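Local coordinates for protein Rho guanine nucleotide exchange factor 3 (Mus musculus, PDB 2Z0Q) that acts as a guanine nucleotide exchange factor for the small GTPases RhoA and RhoB, seen here as its DH-PH fragment, at residues A[94-99]-A[181-186]. Numbering follows the deposited sequence.
Sequences VGPILV and QQHLEE
The side chains of H183 and P96 cross at about a right angle, with P96 CD and CG meeting the ND1/CE1 side of the imidazole; CD is 3.6 Å from ND1 and comes in obliquely. Proline suits this exposed first turn, where a missing N-H costs no helical bond. Beside it G95 lets the helices close in: its CA rests 3.4 Å from H183 CB, and the CA atoms of G95 and H183, the nearest such pair across the segments, are 4.6 Å apart. Glycine suits this place because its bare CA lets H183 CB lie directly against the backbone. The carboxylate of E186, the other flat group, lies against the methyls of V99, with OE2 3.6 Å from CG1. E186 reaches there because CG stands anti to its backbone N (chi1 166°) and the chain beyond is extended, crossing V99 at about a right angle. V99 CG2 also sits 3.5 Å from the carbonyl O of H183, so the two methyls of this branched residue reach both the H183 carbonyl and the E186 carboxylate. On the inward side L184 turns CD2 to L98 CD1 at 3.8 Å and, more loosely, to V94 CG2; leucine and valine suit this buried layer, which L167, I170 and L171 of helix 155-172 continue, while L81 of helix 67-84 covers V94. The segments 95-99 and 181-186 run in nearly the same direction, their axes at 24°, within the helical bundle of the DH domain. D180, just ahead of the second segment, takes the N-H groups of V94 and G95 on its carboxylate, tying the two helix starts together. Across the segments themselves no hydrogen bond forms, so their direct contact depends on close van der Waals fit, apolar within and edged by polar groups outside.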
loop_
_atom_site.group_PDB
_atom_site.type_symbol
_atom_site.label_atom_id
_atom_site.label_comp_id
_atom_site.label_asym_id
_atom_site.label_seq_id
_atom_site.Cartn_x
_atom_site.Cartn_y
_atom_site.Cartn_z
ATOM N N VAL A 94 -7.434 28.859 -9.819
ATOM C CA VAL A 94 -7.712 27.434 -9.802
ATOM C C VAL A 94 -8.568 27.088 -8.568
ATOM O O VAL A 94 -9.082 25.977 -8.442
ATOM C CB VAL A 94 -6.415 26.552 -9.742
ATOM C CG1 VAL A 94 -5.605 26.743 -11.010
ATOM C CG2 VAL A 94 -5.588 26.890 -8.479
ATOM N N GLY A 95 -8.747 28.060 -7.676
ATOM C CA GLY A 95 -9.488 27.802 -6.447
ATOM C C GLY A 95 -10.904 27.272 -6.612
ATOM O O GLY A 95 -11.215 26.208 -6.080
ATOM N N PRO A 96 -11.779 28.013 -7.310
ATOM C CA PRO A 96 -13.175 27.602 -7.539
ATOM C C PRO A 96 -13.286 26.213 -8.139
ATOM O O PRO A 96 -14.101 25.394 -7.715
ATOM C CB PRO A 96 -13.704 28.684 -8.455
ATOM C CG PRO A 96 -12.956 29.942 -7.908
ATOM C CD PRO A 96 -11.548 29.408 -7.755
ATOM N N ILE A 97 -12.433 25.921 -9.127
ATOM C CA ILE A 97 -12.472 24.602 -9.743
ATOM C C ILE A 97 -12.155 23.480 -8.739
ATOM O O ILE A 97 -12.821 22.447 -8.717
ATOM C CB ILE A 97 -11.453 24.528 -10.918
ATOM C CG1 ILE A 97 -11.996 25.291 -12.128
ATOM C CG2 ILE A 97 -11.166 23.031 -11.269
ATOM C CD1 ILE A 97 -10.984 25.387 -13.305
ATOM N N LEU A 98 -11.109 23.669 -7.921
ATOM C CA LEU A 98 -10.733 22.643 -6.958
ATOM C C LEU A 98 -11.838 22.448 -5.921
ATOM O O LEU A 98 -12.227 21.334 -5.650
ATOM C CB LEU A 98 -9.415 23.015 -6.256
ATOM C CG LEU A 98 -8.232 22.806 -7.217
ATOM C CD1 LEU A 98 -7.008 23.562 -6.724
ATOM C CD2 LEU A 98 -7.954 21.316 -7.336
ATOM N N VAL A 99 -12.323 23.541 -5.355
ATOM C CA VAL A 99 -13.388 23.434 -4.371
ATOM C C VAL A 99 -14.632 22.728 -4.949
ATOM O O VAL A 99 -15.242 21.898 -4.287
ATOM C CB VAL A 99 -13.751 24.808 -3.833
ATOM C CG1 VAL A 99 -15.044 24.698 -2.944
ATOM C CG2 VAL A 99 -12.573 25.321 -2.952
ATOM N N GLN A 181 -6.298 32.460 -2.595
ATOM C CA GLN A 181 -5.744 32.122 -1.272
ATOM C C GLN A 181 -6.775 31.397 -0.418
ATOM O O GLN A 181 -6.522 30.299 0.082
ATOM C CB GLN A 181 -5.269 33.356 -0.495
ATOM C CG GLN A 181 -4.103 34.069 -1.048
ATOM C CD GLN A 181 -3.460 34.989 -0.012
ATOM O OE1 GLN A 181 -4.152 35.684 0.747
ATOM N NE2 GLN A 181 -2.145 34.999 0.020
ATOM N N GLN A 182 -7.952 31.995 -0.244
ATOM C CA GLN A 182 -8.975 31.327 0.575
ATOM C C GLN A 182 -9.447 30.001 -0.007
ATOM O O GLN A 182 -9.645 29.033 0.703
ATOM C CB GLN A 182 -10.176 32.251 0.794
ATOM C CG GLN A 182 -9.914 33.377 1.788
ATOM C CD GLN A 182 -9.304 34.634 1.181
ATOM O OE1 GLN A 182 -9.246 35.673 1.858
ATOM N NE2 GLN A 182 -8.854 34.567 -0.086
ATOM N N HIS A 183 -9.655 29.958 -1.317
ATOM C CA HIS A 183 -10.127 28.725 -1.936
ATOM C C HIS A 183 -9.137 27.606 -1.807
ATOM O O HIS A 183 -9.517 26.453 -1.591
ATOM C CB HIS A 183 -10.446 28.988 -3.401
ATOM C CG HIS A 183 -11.629 29.882 -3.567
ATOM N ND1 HIS A 183 -11.687 30.890 -4.505
ATOM C CD2 HIS A 183 -12.801 29.930 -2.884
ATOM C CE1 HIS A 183 -12.847 31.520 -4.393
ATOM N NE2 HIS A 183 -13.537 30.959 -3.420
ATOM N N LEU A 184 -7.850 27.934 -1.938
ATOM C CA LEU A 184 -6.835 26.894 -1.808
ATOM C C LEU A 184 -6.722 26.434 -0.367
ATOM O O LEU A 184 -6.572 25.245 -0.115
ATOM C CB LEU A 184 -5.475 27.405 -2.319
ATOM C CG LEU A 184 -5.403 27.484 -3.855
ATOM C CD1 LEU A 184 -4.229 28.349 -4.256
ATOM C CD2 LEU A 184 -5.297 26.051 -4.457
ATOM N N GLU A 185 -6.761 27.378 0.573
ATOM C CA GLU A 185 -6.707 26.981 1.988
ATOM C C GLU A 185 -7.878 26.008 2.278
ATOM O O GLU A 185 -7.725 25.024 3.012
ATOM C CB GLU A 185 -6.785 28.233 2.887
ATOM C CG GLU A 185 -5.485 29.043 2.804
ATOM C CD GLU A 185 -5.558 30.439 3.409
ATOM O OE1 GLU A 185 -6.677 30.899 3.730
ATOM O OE2 GLU A 185 -4.473 31.084 3.550
ATOM N N GLU A 186 -9.035 26.290 1.695
ATOM C CA GLU A 186 -10.179 25.421 1.896
ATOM C C GLU A 186 -9.950 24.025 1.312
ATOM O O GLU A 186 -10.138 23.028 1.977
ATOM C CB GLU A 186 -11.443 26.062 1.308
ATOM C CG GLU A 186 -12.607 25.073 1.169
ATOM C CD GLU A 186 -13.911 25.686 0.592
ATOM O OE1 GLU A 186 -13.897 26.832 0.131
ATOM O OE2 GLU A 186 -14.968 24.965 0.602
#